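Local atomic coordinates of isomerase/lactonizing enzyme (Agrobacterium tumefaciens, PDB entry 1RVK), a protein that is of unknown function but belongs to the enolase superfamily, binds magnesium, and is probably a mandelate racemase/muconate lactonizing enzyme-like isomerase or lactonizing enzyme. Residues V8-R12 / V33-M37; K162-K166 / M353-G357. One frame throughout, in Å; residues are numbered along the deposited sequence.

Interaction 1: residues V8-R12 / V33-M37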
loop_
_atom_site.group_PDB
_atom_site.type_symbol
_atom_site.label_atom_id
_atom_site.label_comp_id
_atom_site.label_asym_id
_atom_site.label_seq_id
_atom_site.Cartn_x
_atom_site.Cartn_y
_atom_site.Cartn_z
ATOM N N VAL A 8 -20.731 -2.149 -9.707
ATOM C CA VAL A 8 -20.176 -2.287 -8.370
ATOM C C VAL A 8 -20.988 -3.323 -7.610
ATOM O O VAL A 8 -22.216 -3.257 -7.573
ATOM C CB VAL A 8 -20.224 -0.954 -7.592
ATOM C CG1 VAL A 8 -19.748 -1.171 -6.155
ATOM C CG2 VAL A 8 -19.348 0.082 -8.286
ATOM N N ARG A 9 -20.293 -4.286 -7.018
ATOM C CA ARG A 9 -20.936 -5.333 -6.239
ATOM C C ARG A 9 -20.369 -5.282 -4.832
ATOM O O ARG A 9 -19.166 -5.464 -4.629
ATOM C CB ARG A 9 -20.669 -6.709 -6.862
ATOM C CG ARG A 9 -21.314 -6.907 -8.226
ATOM C CD ARG A 9 -20.954 -8.259 -8.820
ATOM N NE ARG A 9 -21.742 -8.553 -10.014
ATOM C CZ ARG A 9 -21.668 -7.873 -11.155
ATOM N NH1 ARG A 9 -20.832 -6.849 -11.271
ATOM N NH2 ARG A 9 -22.437 -8.215 -12.182
ATOM N N VAL A 10 -21.236 -5.010 -3.864
ATOM C CA VAL A 10 -20.819 -4.944 -2.473
ATOM C C VAL A 10 -21.172 -6.265 -1.806
ATOM O O VAL A 10 -22.280 -6.781 -1.970
ATOM C CB VAL A 10 -21.524 -3.786 -1.733
ATOM C CG1 VAL A 10 -20.999 -3.677 -0.306
ATOM C CG2 VAL A 10 -21.290 -2.480 -2.479
ATOM N N PHE A 11 -20.219 -6.817 -1.063
ATOM C CA PHE A 11 -20.431 -8.082 -0.378
ATOM C C PHE A 11 -19.780 -8.035 0.996
ATOM O O PHE A 11 -19.044 -7.097 1.308
ATOM C CB PHE A 11 -19.829 -9.231 -1.189
ATOM C CG PHE A 11 -18.346 -9.112 -1.400
ATOM C CD1 PHE A 11 -17.833 -8.265 -2.377
ATOM C CD2 PHE A 11 -17.460 -9.836 -0.603
ATOM C CE1 PHE A 11 -16.454 -8.140 -2.563
ATOM C CE2 PHE A 11 -16.082 -9.720 -0.779
ATOM C CZ PHE A 11 -15.578 -8.868 -1.761
ATOM N N ARG A 12 -20.049 -9.053 1.811
ATOM C CA ARG A 12 -19.490 -9.120 3.157
ATOM C C ARG A 12 -18.329 -10.110 3.239
ATOM O O ARG A 12 -18.453 -11.259 2.819
ATOM C CB ARG A 12 -20.565 -9.553 4.160
ATOM C CG ARG A 12 -21.925 -8.898 3.969
ATOM C CD ARG A 12 -23.014 -9.698 4.687
ATOM N NE ARG A 12 -24.356 -9.363 4.211
ATOM C CZ ARG A 12 -24.957 -8.196 4.421
ATOM N NH1 ARG A 12 -24.338 -7.242 5.105
ATOM N NH2 ARG A 12 -26.175 -7.977 3.942
ATOM N N VAL A 33 -17.264 -7.431 7.284
ATOM C CA VAL A 33 -16.995 -6.090 6.785
ATOM C C VAL A 33 -17.430 -5.976 5.329
ATOM O O VAL A 33 -17.198 -6.882 4.535
ATOM C CB VAL A 33 -15.488 -5.772 6.885
ATOM C CG1 VAL A 33 -15.195 -4.401 6.291
ATOM C CG2 VAL A 33 -15.047 -5.828 8.344
ATOM N N GLU A 34 -18.065 -4.864 4.983
ATOM C CA GLU A 34 -18.505 -4.658 3.611
ATOM C C GLU A 34 -17.328 -4.309 2.706
ATOM O O GLU A 34 -16.542 -3.409 3.007
ATOM C CB GLU A 34 -19.549 -3.545 3.547
ATOM C CG GLU A 34 -20.930 -3.958 4.026
ATOM C CD GLU A 34 -21.951 -2.848 3.863
ATOM O OE1 GLU A 34 -21.791 -2.026 2.937
ATOM O OE2 GLU A 34 -22.920 -2.804 4.649
ATOM N N GLN A 35 -17.214 -5.035 1.601
ATOM C CA GLN A 35 -16.152 -4.817 0.628
ATOM C C GLN A 35 -16.817 -4.609 -0.728
ATOM O O GLN A 35 -17.868 -5.179 -0.995
ATOM C CB GLN A 35 -15.228 -6.037 0.570
ATOM C CG GLN A 35 -14.122 -5.937 -0.472
ATOM C CD GLN A 35 -13.100 -4.859 -0.152
ATOM O OE1 GLN A 35 -12.238 -4.545 -0.971
ATOM N NE2 GLN A 35 -13.187 -4.295 1.047
ATOM N N ALA A 36 -16.214 -3.795 -1.585
ATOM C CA ALA A 36 -16.802 -3.560 -2.895
ATOM C C ALA A 36 -15.889 -4.020 -4.023
ATOM O O ALA A 36 -14.664 -3.932 -3.927
ATOM C CB ALA A 36 -17.129 -2.079 -3.063
HETATM N N MSE A 37 -16.495 -4.534 -5.087
HETATM C CA MSE A 37 -15.737 -4.969 -6.248
HETATM C C MSE A 37 -16.257 -4.191 -7.445
HETATM O O MSE A 37 -17.464 -4.179 -7.711
HETATM C CB MSE A 37 -15.896 -6.474 -6.503
HETATM C CG MSE A 37 -15.152 -6.952 -7.760
HETATM SE SE MSE A 37 -15.233 -8.873 -8.125
HETATM C CE MSE A 37 -17.107 -8.992 -8.610
HETATM O O HOH W 1 -18.450 -5.979 -9.673
HETATM O O HOH W 2 -23.640 -4.847 5.932
#
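Phe11 and Gln35 sit opposite each other in an antiparallel pairing of strands 3-15 and 30-42, the first two strands of the three-stranded sheet in the N-terminal domain of this enolase-superfamily fold; the short segments run 153° apart in direction. Phe11 and Gln35 form one hydrogen-bonded pair, with Phe11 N to Gln35 O at 2.9 Å and the return bond from Gln35 N to Phe11 O at 2.8 Å; Arg9 and Met37 form the next. The tight part is formed by Phe11, Gln35 and Met37, on the face that also carries Arg9. Chi1 of 61° sets the Phe11 ring between its own N and carbonyl carbon, leaning over the partner strand, where Gln35 CB makes a CH-pi contact 4.0 Å from the ring centroid. Selenomethionine Met37 brings CB to the ring edge, and Phe51 and Ile376 cover this side too. The other face meets less closely: Val10 CG2 lies 4.2 Å from Ala36 CB, and Val10 CG1 is 3.7 Å from OE1 of exposed Glu34. On the Phe11 face, the Arg9 end meets water: Arg9 NH1, salt-bridged to Glu7, donates to a water in its guanidinium plane, which donates to Met37 O at 2.8 Å.

Interaction 2: residues K162-K166 / M353-G357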
loop_
_atom_site.group_PDB
_atom_site.type_symbol
_atom_site.label_atom_id
_atom_site.label_comp_id
_atom_site.label_asym_id
_atom_site.label_seq_id
_atom_site.Cartn_x
_atom_site.Cartn_y
_atom_site.Cartn_z
ATOM N N LYS A 162 12.004 -16.184 11.232
ATOM C CA LYS A 162 11.867 -17.625 11.060
ATOM C C LYS A 162 11.055 -17.922 9.795
ATOM O O LYS A 162 11.351 -18.873 9.067
ATOM C CB LYS A 162 11.176 -18.235 12.283
ATOM C CG LYS A 162 11.032 -19.750 12.236
ATOM C CD LYS A 162 10.361 -20.274 13.501
ATOM C CE LYS A 162 10.217 -21.789 13.474
ATOM N NZ LYS A 162 9.390 -22.252 12.324
ATOM N N ARG A 163 10.037 -17.103 9.539
ATOM C CA ARG A 163 9.181 -17.264 8.362
ATOM C C ARG A 163 9.952 -17.043 7.063
ATOM O O ARG A 163 9.580 -17.572 6.016
ATOM C CB ARG A 163 8.002 -16.285 8.425
ATOM C CG ARG A 163 7.120 -16.273 7.182
ATOM C CD ARG A 163 6.403 -17.597 6.960
ATOM N NE ARG A 163 5.557 -17.560 5.766
ATOM C CZ ARG A 163 6.005 -17.691 4.518
ATOM N NH1 ARG A 163 7.296 -17.879 4.282
ATOM N NH2 ARG A 163 5.155 -17.628 3.501
ATOM N N GLY A 164 11.015 -16.248 7.128
ATOM C CA GLY A 164 11.810 -16.008 5.938
ATOM C C GLY A 164 12.007 -14.556 5.547
ATOM O O GLY A 164 12.794 -14.265 4.653
ATOM N N TYR A 165 11.296 -13.646 6.206
ATOM C CA TYR A 165 11.425 -12.223 5.899
ATOM C C TYR A 165 12.860 -11.750 6.115
ATOM O O TYR A 165 13.449 -12.014 7.162
ATOM C CB TYR A 165 10.484 -11.404 6.789
ATOM C CG TYR A 165 9.019 -11.539 6.437
ATOM C CD1 TYR A 165 8.489 -10.888 5.324
ATOM C CD2 TYR A 165 8.157 -12.310 7.220
ATOM C CE1 TYR A 165 7.137 -10.993 5.001
ATOM C CE2 TYR A 165 6.797 -12.426 6.901
ATOM C CZ TYR A 165 6.299 -11.762 5.790
ATOM O OH TYR A 165 4.966 -11.860 5.465
ATOM N N LYS A 166 13.414 -11.052 5.124
ATOM C CA LYS A 166 14.776 -10.529 5.218
ATOM C C LYS A 166 14.764 -9.077 5.698
ATOM O O LYS A 166 15.810 -8.491 5.988
ATOM C CB LYS A 166 15.477 -10.620 3.861
ATOM C CG LYS A 166 15.886 -12.036 3.456
ATOM C CD LYS A 166 16.572 -12.025 2.094
ATOM C CE LYS A 166 17.364 -13.302 1.834
ATOM N NZ LYS A 166 16.540 -14.535 1.885
HETATM N N MSE A 353 4.684 -16.225 -0.563
HETATM C CA MSE A 353 6.095 -15.991 -0.279
HETATM C C MSE A 353 6.807 -17.288 0.104
HETATM O O MSE A 353 6.308 -18.051 0.939
HETATM C CB MSE A 353 6.241 -14.965 0.851
HETATM C CG MSE A 353 7.681 -14.525 1.090
HETATM SE SE MSE A 353 7.868 -13.221 2.501
HETATM C CE MSE A 353 7.807 -14.435 4.017
ATOM N N ASP A 354 7.967 -17.548 -0.500
ATOM C CA ASP A 354 8.696 -18.765 -0.162
ATOM C C ASP A 354 9.421 -18.633 1.173
ATOM O O ASP A 354 9.345 -17.597 1.839
ATOM C CB ASP A 354 9.679 -19.180 -1.276
ATOM C CG ASP A 354 10.765 -18.149 -1.546
ATOM O OD1 ASP A 354 11.223 -17.473 -0.604
ATOM O OD2 ASP A 354 11.184 -18.041 -2.720
ATOM N N ARG A 355 10.116 -19.696 1.567
ATOM C CA ARG A 355 10.827 -19.719 2.837
ATOM C C ARG A 355 12.076 -18.850 2.861
ATOM O O ARG A 355 12.709 -18.703 3.906
ATOM C CB ARG A 355 11.203 -21.161 3.194
ATOM C CG ARG A 355 10.020 -22.113 3.247
ATOM C CD ARG A 355 9.053 -21.724 4.348
ATOM N NE ARG A 355 9.684 -21.776 5.664
ATOM C CZ ARG A 355 9.062 -21.486 6.802
ATOM N NH1 ARG A 355 7.786 -21.123 6.789
ATOM N NH2 ARG A 355 9.718 -21.556 7.953
ATOM N N ASP A 356 12.432 -18.277 1.712
ATOM C CA ASP A 356 13.612 -17.424 1.619
ATOM C C ASP A 356 13.256 -15.937 1.626
ATOM O O ASP A 356 14.135 -15.080 1.528
ATOM C CB ASP A 356 14.406 -17.766 0.355
ATOM C CG ASP A 356 15.120 -19.103 0.460
ATOM O OD1 ASP A 356 15.462 -19.685 -0.592
ATOM O OD2 ASP A 356 15.353 -19.568 1.596
ATOM N N GLY A 357 11.967 -15.633 1.741
ATOM C CA GLY A 357 11.543 -14.243 1.780
ATOM C C GLY A 357 11.195 -13.620 0.438
ATOM O O GLY A 357 11.070 -12.399 0.339
HETATM O O HOH W 3 7.769 -20.327 9.926
HETATM O O HOH W 4 12.534 -19.588 6.504
HETATM O O HOH W 5 12.491 -10.847 2.462
#
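Arg163 and selenomethionine Met353 meet where helix 150-163 ends and the loop before strand 358-360 turns back, in the C-terminal barrel domain, about 20 Å from the centre of the chain to the centre of the contact. Gly164, with positive phi, closes the helix in a Schellman motif, while Asp354 to Gly357 form a type I turn combined with an Asx turn from Asp354 OD1 to Asp356 N. Met353 can be followed outward. Its CB lies 3.9 Å from Arg163 NH2; the chain then runs extended to SE, which is 3.4 Å from Tyr165 CE1 in an oblique Met-aromatic contact. A bend at chi3 (81°) turns CE over the ring centre, 3.5 Å from the Tyr165 centroid and 9° off its normal. The same CE lies toward the rim of one face of the Arg163 guanidinium, 3.5 Å from Arg163 NH1, so it is packed between two flat groups. Arg163 NH2 donates to Met353 O at 2.8 Å, nearly straight at 172°, and NH1 makes a longer bond to Asp354 O, above that carbonyl's plane. Asp340 takes Arg163 NE in a salt bridge, and Arg330 bonds Tyr165 OH. With carbonyls and Asp340 as acceptors, the Arg163 cation is probably stabilised despite the neighbouring Arg355 guanidinium.

Overall arrangement
Interaction 1 precedes interaction 2 along the chain, and the two share neither a strand nor a helix. Their centres lie 32 Å apart and their nearest atoms about 20 Å, so they do not touch. Segments 8-12 and 33-37 pair neighbouring strands across a short sequence separation within the N-terminal domain's sheet. Segments 162-166 and 353-357 instead bring together parts of the barrel domain separated by 187 residues: the exit of helix 150-163 toward strand 167-171, and the approach to strand 358-360, which runs antiparallel to 130-137. Asn379 to Val381, the last residues modelled, border interaction 1, bringing the end of the chain back to the N-terminal domain. Neither contact includes the magnesium ligands Asp206, Glu232 and Glu258.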